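PDB 5MV0: L protein from CAS virus, which probably cleaves capped cellular RNA with its N-terminal endonuclease domain, so that the viral polymerase can use the capped fragments as primers for transcription. Local coordinates for residues B[57-62]-B[89-94]; B[81-86]-B[125-130]; B[96-101]-B[137-142]. All coordinates share one frame; numbering follows the deposited sequence.

Interaction 1: B[57-62]-B[89-94]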
# COMPACT_ATOMS: atom_id res chain seq x y z
N LEU B 57 -0.57 -19.97 8.21
CA LEU B 57 -0.01 -21.29 7.99
C LEU B 57 1.48 -21.27 7.68
O LEU B 57 2.09 -22.34 7.59
CB LEU B 57 -0.76 -22.00 6.86
CG LEU B 57 -2.22 -22.35 7.09
CD1 LEU B 57 -2.91 -22.66 5.75
CD2 LEU B 57 -2.35 -23.53 8.04
N GLY B 58 2.08 -20.09 7.50
CA GLY B 58 3.49 -20.01 7.17
C GLY B 58 3.87 -20.51 5.80
O GLY B 58 4.99 -20.98 5.61
N ILE B 59 2.97 -20.39 4.81
CA ILE B 59 3.24 -20.88 3.46
C ILE B 59 3.22 -19.72 2.48
O ILE B 59 2.87 -18.59 2.82
CB ILE B 59 2.23 -21.97 3.04
CG1 ILE B 59 0.84 -21.37 2.89
CG2 ILE B 59 2.18 -23.10 4.08
CD1 ILE B 59 -0.18 -22.37 2.40
N ILE B 60 3.58 -20.02 1.24
CA ILE B 60 3.69 -19.02 0.18
C ILE B 60 2.31 -18.74 -0.41
O ILE B 60 1.59 -19.67 -0.78
CB ILE B 60 4.66 -19.50 -0.91
CG1 ILE B 60 6.07 -19.65 -0.35
CG2 ILE B 60 4.64 -18.57 -2.13
CD1 ILE B 60 6.94 -20.52 -1.22
N HIS B 61 1.94 -17.47 -0.50
CA HIS B 61 0.75 -17.08 -1.25
C HIS B 61 1.06 -17.15 -2.74
O HIS B 61 1.99 -16.49 -3.22
CB HIS B 61 0.31 -15.68 -0.86
CG HIS B 61 -1.01 -15.26 -1.43
ND1 HIS B 61 -1.36 -13.93 -1.57
CD2 HIS B 61 -2.07 -15.98 -1.87
CE1 HIS B 61 -2.57 -13.86 -2.09
NE2 HIS B 61 -3.03 -15.09 -2.27
N ASN B 62 0.27 -17.93 -3.48
CA ASN B 62 0.61 -18.31 -4.85
C ASN B 62 0.13 -17.26 -5.87
O ASN B 62 -0.65 -17.55 -6.78
CB ASN B 62 0.02 -19.68 -5.16
CG ASN B 62 0.39 -20.19 -6.54
OD1 ASN B 62 1.35 -19.72 -7.16
ND2 ASN B 62 -0.36 -21.18 -7.02
N GLY B 89 -2.21 -21.35 -1.98
CA GLY B 89 -0.91 -21.25 -1.35
C GLY B 89 -0.26 -22.61 -1.33
O GLY B 89 -0.92 -23.64 -1.55
N TYR B 90 1.05 -22.60 -1.09
CA TYR B 90 1.81 -23.85 -1.04
C TYR B 90 3.12 -23.61 -0.32
O TYR B 90 3.57 -22.47 -0.16
CB TYR B 90 2.10 -24.39 -2.45
CG TYR B 90 3.12 -23.57 -3.19
CD1 TYR B 90 4.47 -23.94 -3.21
CD2 TYR B 90 2.76 -22.41 -3.86
CE1 TYR B 90 5.42 -23.18 -3.87
CE2 TYR B 90 3.70 -21.65 -4.54
CZ TYR B 90 5.03 -22.04 -4.54
OH TYR B 90 5.96 -21.29 -5.21
N THR B 91 3.74 -24.70 0.11
CA THR B 91 5.14 -24.66 0.47
C THR B 91 5.74 -26.05 0.27
O THR B 91 5.04 -27.06 0.36
CB THR B 91 5.36 -24.17 1.91
OG1 THR B 91 6.74 -23.81 2.09
CG2 THR B 91 4.98 -25.25 2.93
N ILE B 92 7.03 -26.07 -0.07
CA ILE B 92 7.79 -27.31 -0.21
C ILE B 92 8.84 -27.33 0.89
O ILE B 92 9.77 -26.50 0.90
CB ILE B 92 8.44 -27.42 -1.59
CG1 ILE B 92 7.37 -27.38 -2.67
CG2 ILE B 92 9.28 -28.70 -1.68
CD1 ILE B 92 7.90 -27.11 -4.02
N ASP B 93 8.70 -28.27 1.81
CA ASP B 93 9.66 -28.47 2.89
C ASP B 93 10.53 -29.66 2.49
O ASP B 93 10.14 -30.81 2.69
CB ASP B 93 8.94 -28.70 4.21
CG ASP B 93 9.89 -28.80 5.39
OD1 ASP B 93 11.11 -28.92 5.19
OD2 ASP B 93 9.39 -28.77 6.54
N ARG B 94 11.69 -29.39 1.90
CA ARG B 94 12.55 -30.48 1.46
C ARG B 94 13.22 -31.17 2.64
O ARG B 94 13.59 -32.34 2.54
CB ARG B 94 13.59 -29.97 0.47
CG ARG B 94 12.96 -29.43 -0.79
CD ARG B 94 13.96 -29.05 -1.85
NE ARG B 94 13.27 -28.47 -3.00
CZ ARG B 94 12.88 -27.20 -3.07
NH1 ARG B 94 13.11 -26.37 -2.06
NH2 ARG B 94 12.25 -26.76 -4.15
O HOH W 1 6.66 -21.78 4.08
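The phenol ring of Tyr-90 is the main flat group of this contact, and Ile-60 lies over one of its faces. CB of Ile-60 sits above that face, while its two branches spread across the ring: CG2 comes within 4.0 Å of Tyr-90 CE2, and Ile-60 CD1 reaches Tyr-90 CE1 at 4.1 Å. The side-chain amide of Asn-62 crosses the ring at about a right angle, the two planes 85° apart, with Asn-62 OD1 4.0 Å from Tyr-90 CE2. The first torsion of Tyr-90 (chi1 72°) tucks CG between backbone N and carbonyl carbon, which brings the ring back toward the other strand. Beneath these side chains, Ile-60 and Tyr-90 form an antiparallel hydrogen-bonded pair: Ile-60 N donates to Tyr-90 O (2.8 Å) and Tyr-90 N to Ile-60 O (3.0 Å). Next to them His-61 faces Gly-89 in a non-hydrogen-bonded pair. Because Gly-89 has no side chain, CD1 of Ile-59 can settle 3.7 Å from Gly-89 C. Ile-59 CG2 turns the other way and meets Thr-91 CG2 at 3.7 Å. Asn-62 ND2 is bonded to Pro-87 O and Ile-66 O, which fixes the group beside the tyrosine. Gly-58, with positive phi, ends helix 34-57 in a Schellman motif, so after Gly-58 and Ile-59 the chain enters the short edge strand 60-61. His-61 and Ile-59 pack back on this helix, His-61 NE2 bonding to Glu-50. Helix 68-73 approaches Tyr-90 through Val-71, and strand 98-106 flanks strand 89-93 on its other edge.

Interaction 2: B[81-86]-B[125-130]. With PO4 (phosphate ion), chain F.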
# COMPACT_ATOMS: atom_id res chain seq x y z
N THR B 81 1.93 -36.40 -15.29
CA THR B 81 1.12 -35.19 -15.43
C THR B 81 -0.13 -35.33 -14.58
O THR B 81 -0.92 -36.25 -14.77
CB THR B 81 0.76 -34.96 -16.90
OG1 THR B 81 1.96 -34.71 -17.66
CG2 THR B 81 -0.20 -33.77 -17.07
N PHE B 82 -0.31 -34.43 -13.61
CA PHE B 82 -1.52 -34.41 -12.81
C PHE B 82 -2.56 -33.49 -13.43
O PHE B 82 -2.29 -32.76 -14.39
CB PHE B 82 -1.22 -33.98 -11.38
CG PHE B 82 -0.33 -34.94 -10.64
CD1 PHE B 82 -0.81 -36.17 -10.22
CD2 PHE B 82 0.98 -34.61 -10.36
CE1 PHE B 82 0.00 -37.06 -9.54
CE2 PHE B 82 1.81 -35.50 -9.68
CZ PHE B 82 1.31 -36.72 -9.27
N GLN B 83 -3.75 -33.53 -12.86
CA GLN B 83 -4.78 -32.58 -13.26
C GLN B 83 -4.28 -31.16 -13.02
O GLN B 83 -3.40 -30.91 -12.18
CB GLN B 83 -6.07 -32.83 -12.48
CG GLN B 83 -5.89 -32.81 -10.97
CD GLN B 83 -5.57 -34.18 -10.38
OE1 GLN B 83 -4.77 -34.93 -10.93
NE2 GLN B 83 -6.22 -34.52 -9.27
N HIS B 84 -4.82 -30.22 -13.79
CA HIS B 84 -4.45 -28.82 -13.63
C HIS B 84 -5.17 -28.25 -12.42
O HIS B 84 -6.40 -28.25 -12.36
CB HIS B 84 -4.78 -28.02 -14.88
CG HIS B 84 -4.56 -26.55 -14.69
ND1 HIS B 84 -3.30 -26.00 -14.61
CD2 HIS B 84 -5.43 -25.53 -14.50
CE1 HIS B 84 -3.40 -24.70 -14.41
NE2 HIS B 84 -4.69 -24.39 -14.34
N ILE B 85 -4.39 -27.79 -11.45
CA ILE B 85 -4.87 -27.15 -10.23
C ILE B 85 -3.97 -25.95 -9.97
O ILE B 85 -2.75 -26.04 -10.16
CB ILE B 85 -4.84 -28.11 -9.02
CG1 ILE B 85 -5.76 -29.31 -9.23
CG2 ILE B 85 -5.22 -27.38 -7.74
CD1 ILE B 85 -5.58 -30.39 -8.17
N VAL B 86 -4.54 -24.84 -9.54
CA VAL B 86 -3.79 -23.70 -9.05
C VAL B 86 -4.17 -23.47 -7.60
O VAL B 86 -5.24 -22.91 -7.31
CB VAL B 86 -4.03 -22.44 -9.91
CG1 VAL B 86 -3.31 -21.24 -9.30
CG2 VAL B 86 -3.57 -22.69 -11.34
N SER B 125 -7.94 -35.44 -6.23
CA SER B 125 -8.05 -36.90 -6.24
C SER B 125 -6.82 -37.56 -6.85
O SER B 125 -6.39 -37.21 -7.96
CB SER B 125 -9.30 -37.33 -7.01
OG SER B 125 -10.48 -36.92 -6.33
N GLY B 126 -6.23 -38.50 -6.10
CA GLY B 126 -5.12 -39.29 -6.58
C GLY B 126 -3.75 -38.71 -6.29
O GLY B 126 -2.77 -39.47 -6.24
N VAL B 127 -3.64 -37.40 -6.07
CA VAL B 127 -2.34 -36.76 -5.95
C VAL B 127 -1.60 -37.24 -4.71
O VAL B 127 -0.40 -37.56 -4.76
CB VAL B 127 -2.50 -35.22 -5.94
CG1 VAL B 127 -1.16 -34.54 -5.70
CG2 VAL B 127 -3.13 -34.76 -7.24
N GLU B 128 -2.28 -37.29 -3.57
CA GLU B 128 -1.61 -37.67 -2.33
C GLU B 128 -1.01 -39.07 -2.45
O GLU B 128 0.13 -39.29 -2.03
CB GLU B 128 -2.57 -37.60 -1.15
CG GLU B 128 -1.86 -37.75 0.19
CD GLU B 128 -2.81 -37.80 1.40
OE1 GLU B 128 -4.03 -37.99 1.20
OE2 GLU B 128 -2.33 -37.65 2.54
N ASP B 129 -1.76 -40.01 -3.02
CA ASP B 129 -1.26 -41.37 -3.20
C ASP B 129 0.04 -41.38 -3.98
O ASP B 129 0.98 -42.10 -3.62
CB ASP B 129 -2.30 -42.23 -3.90
CG ASP B 129 -3.47 -42.58 -3.00
OD1 ASP B 129 -3.30 -42.53 -1.76
OD2 ASP B 129 -4.55 -42.90 -3.53
N HIS B 130 0.12 -40.60 -5.06
CA HIS B 130 1.34 -40.59 -5.86
C HIS B 130 2.52 -40.06 -5.07
O HIS B 130 3.64 -40.58 -5.18
CB HIS B 130 1.13 -39.77 -7.13
CG HIS B 130 0.44 -40.51 -8.22
ND1 HIS B 130 -0.94 -40.62 -8.29
CD2 HIS B 130 0.92 -41.21 -9.28
CE1 HIS B 130 -1.27 -41.34 -9.35
NE2 HIS B 130 -0.16 -41.71 -9.96
P PO4 F . -0.30 -27.63 -15.79
O1 PO4 F . -1.11 -27.51 -17.06
O2 PO4 F . -1.22 -27.93 -14.63
O3 PO4 F . 0.53 -26.40 -15.53
O4 PO4 F . 0.66 -28.78 -15.96
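Gln-83 reaches across to the residues that open helix 127-133. From CB the chain turns CG in between backbone N and carbonyl carbon (chi1 55°), then bends at chi2 to swing the amide toward Val-127 and Ser-125. Gln-83 CD lies 4.0 Å from Val-127 CG2, and OE1 runs past the same methyl. At the tip, Gln-83 NE2 donates a bond to Ser-125 O, 3.0 Å long and close to the amide plane, although it meets that carbonyl somewhat out of the carbonyl's own plane. The same nitrogen also bonds to Lys-123 O, so two backbone carbonyls hold the amide in place. Val-127 CG2 touches both the Gln-83 amide and the ring of Phe-82, whose CD1 lies 4.0 Å away. Further along, Phe-82 presents its edge to the face of His-130 in a T-shaped pair, with ring planes 82° apart and Phe-82 CE1 3.7 Å from His-130 CG. The imidazole is kept from rotating by His-130 ND1, which donates a nearly straight bond (175°) of 3.0 Å to Gly-126 O. That bond lies in the plane of the imidazole but reaches the carbonyl from above its plane. Farther along the loop, away from the helix, His-84 ND1 gives a 2.8 Å bond to O2 of a phosphate, probably from the crystallisation liquor, which is also bonded to Ser-67 and Asn-69 of the same chain and to Ser-119 of the second subunit. Gly-126 holds the N-cap position, and its carbonyl accepts both His-130 ND1 and, weakly, His-130 N, across the first turn. What emerges is a helix start held against the loop that leads into strand 89-93 of a nuclease domain of the PDDEXK clan.

Interaction 3: B[96-101]-B[137-142]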
# COMPACT_ATOMS: atom_id res chain seq x y z
N ASN B 96 11.71 -31.90 5.57
CA ASN B 96 10.72 -32.86 6.04
C ASN B 96 10.05 -33.64 4.92
O ASN B 96 9.09 -34.37 5.19
CB ASN B 96 9.65 -32.14 6.88
CG ASN B 96 10.18 -31.67 8.22
OD1 ASN B 96 11.07 -32.29 8.81
ND2 ASN B 96 9.63 -30.57 8.71
N MET B 97 10.51 -33.49 3.68
CA MET B 97 9.90 -34.13 2.52
C MET B 97 8.38 -33.98 2.55
O MET B 97 7.62 -34.95 2.51
CB MET B 97 10.29 -35.61 2.46
CG MET B 97 11.75 -35.85 2.76
SD MET B 97 12.67 -36.07 1.25
CE MET B 97 11.92 -37.58 0.67
N THR B 98 7.93 -32.73 2.67
CA THR B 98 6.52 -32.43 2.83
C THR B 98 6.13 -31.29 1.89
O THR B 98 6.87 -30.30 1.77
CB THR B 98 6.19 -32.04 4.28
OG1 THR B 98 6.54 -33.12 5.15
CG2 THR B 98 4.70 -31.76 4.43
N ILE B 99 5.00 -31.46 1.21
CA ILE B 99 4.37 -30.40 0.43
C ILE B 99 3.05 -30.06 1.09
O ILE B 99 2.29 -30.96 1.47
CB ILE B 99 4.15 -30.84 -1.03
CG1 ILE B 99 5.49 -31.05 -1.73
CG2 ILE B 99 3.27 -29.82 -1.77
CD1 ILE B 99 5.39 -31.86 -3.02
N ILE B 100 2.78 -28.77 1.26
CA ILE B 100 1.49 -28.29 1.74
C ILE B 100 0.83 -27.49 0.62
O ILE B 100 1.50 -26.74 -0.09
CB ILE B 100 1.66 -27.44 3.02
CG1 ILE B 100 2.35 -28.26 4.12
CG2 ILE B 100 0.32 -26.93 3.50
CD1 ILE B 100 2.81 -27.44 5.30
N VAL B 101 -0.48 -27.68 0.45
CA VAL B 101 -1.27 -26.83 -0.45
C VAL B 101 -2.49 -26.33 0.31
O VAL B 101 -3.07 -27.03 1.14
CB VAL B 101 -1.69 -27.54 -1.75
CG1 VAL B 101 -0.49 -27.82 -2.65
CG2 VAL B 101 -2.47 -28.82 -1.44
N LEU B 137 5.15 -36.39 2.08
CA LEU B 137 3.85 -36.03 2.61
C LEU B 137 3.23 -34.95 1.72
O LEU B 137 3.92 -34.06 1.22
CB LEU B 137 3.96 -35.53 4.06
CG LEU B 137 3.65 -36.50 5.20
CD1 LEU B 137 4.25 -37.87 4.96
CD2 LEU B 137 4.14 -35.94 6.54
N PHE B 138 1.92 -35.04 1.52
CA PHE B 138 1.18 -34.07 0.72
C PHE B 138 -0.05 -33.69 1.54
O PHE B 138 -1.02 -34.44 1.61
CB PHE B 138 0.80 -34.65 -0.64
CG PHE B 138 0.11 -33.66 -1.55
CD1 PHE B 138 0.83 -32.64 -2.15
CD2 PHE B 138 -1.25 -33.75 -1.79
CE1 PHE B 138 0.20 -31.72 -2.98
CE2 PHE B 138 -1.88 -32.85 -2.63
CZ PHE B 138 -1.15 -31.83 -3.23
N ASN B 139 0.01 -32.53 2.19
CA ASN B 139 -1.04 -32.10 3.10
C ASN B 139 -1.90 -31.03 2.41
O ASN B 139 -1.42 -29.93 2.10
CB ASN B 139 -0.44 -31.59 4.41
CG ASN B 139 0.32 -32.69 5.15
OD1 ASN B 139 0.09 -33.89 4.92
ND2 ASN B 139 1.20 -32.29 6.06
N ILE B 140 -3.16 -31.37 2.19
CA ILE B 140 -4.12 -30.47 1.54
C ILE B 140 -4.92 -29.80 2.64
O ILE B 140 -5.70 -30.45 3.34
CB ILE B 140 -5.05 -31.23 0.58
CG1 ILE B 140 -4.24 -32.00 -0.45
CG2 ILE B 140 -6.03 -30.27 -0.09
CD1 ILE B 140 -5.01 -33.17 -1.06
N ILE B 141 -4.72 -28.49 2.81
CA ILE B 141 -5.45 -27.72 3.80
C ILE B 141 -6.54 -26.94 3.06
O ILE B 141 -6.26 -26.17 2.14
CB ILE B 141 -4.52 -26.78 4.58
CG1 ILE B 141 -3.41 -27.61 5.23
CG2 ILE B 141 -5.30 -26.00 5.64
CD1 ILE B 141 -2.38 -26.81 6.02
N VAL B 142 -7.79 -27.17 3.46
CA VAL B 142 -8.95 -26.56 2.82
C VAL B 142 -9.72 -25.81 3.90
O VAL B 142 -10.19 -26.42 4.87
CB VAL B 142 -9.83 -27.61 2.12
CG1 VAL B 142 -11.02 -26.95 1.41
CG2 VAL B 142 -8.99 -28.40 1.13
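Leu-137 O is gripped by two groups of the strand beside it. Ile-99 N donates an almost straight bond of 2.8 Å (174°), and Thr-98 CA adds a CA-H...O contact at 3.5 Å. Such double engagement recurs at Ile-99 O, which takes Asn-139 N at 2.9 Å together with the CA-H of Phe-138, and at Asn-139 O, which takes Val-101 N together with the CA-H of Ile-100. With Leu-137 N to Met-97 O at one end and Ile-141 N to Val-101 O at the other, five backbone bonds join the parallel strands, whose short segments approach to 4.7 Å between axes. The side chains alternate between two faces. On the face of Ile-99 and Val-101, the phenylalanine ring is the bridge: Phe-138 CG stands opposite the backbone N (chi1 -176°), and the ring swings across to the neighbouring strand. There Phe-138 CD1 touches Ile-99 CG2 at 3.7 Å, and its far atom CZ meets Val-101 CG2 at the same distance. Val-101 CG2 also packs alongside Ile-140 CG1. On the face of Thr-98 and Ile-100, Ile-100 CG2 meets Ile-141 CD1 at 3.7 Å, while the hydroxyl of Thr-98 turns back to the preceding turn and donates to Asn-96 O (2.8 Å), from above the carbonyl plane. A G1 bulge, in which Met-97 and Thr-98 both face Asp-93, lies where the pairing begins. Leu-68 and Val-127 continue the packing around Phe-138 into helices 68-73 and 127-133. Straight backbone bonds thus set the alignment of the strands, while on the face of Phe-138 hydrocarbon groups join the sheet to the helices over it.

Overall arrangement
Interactions 1 and 3 lie in one mixed sheet whose strands run in the order 60-61, 89-93, 98-106 and 137-145. Their centres are about 9 Å apart, and the antiparallel pairing of strands 89-93 and 98-106 connects them. Interaction 2 lies off the sheet, with its centre about 12 Å from that of interaction 3 and 17 Å from that of interaction 1. Val-127 packs on Phe-138, and Val-86 on Asn-62, linking it to both. Along the chain interaction 1 closes before interaction 3 opens, whereas the segments of interaction 2 alternate with those of both. The interleaving ties loop, helix and sheet into one unit, consistent with a single cap-snatching endonuclease domain.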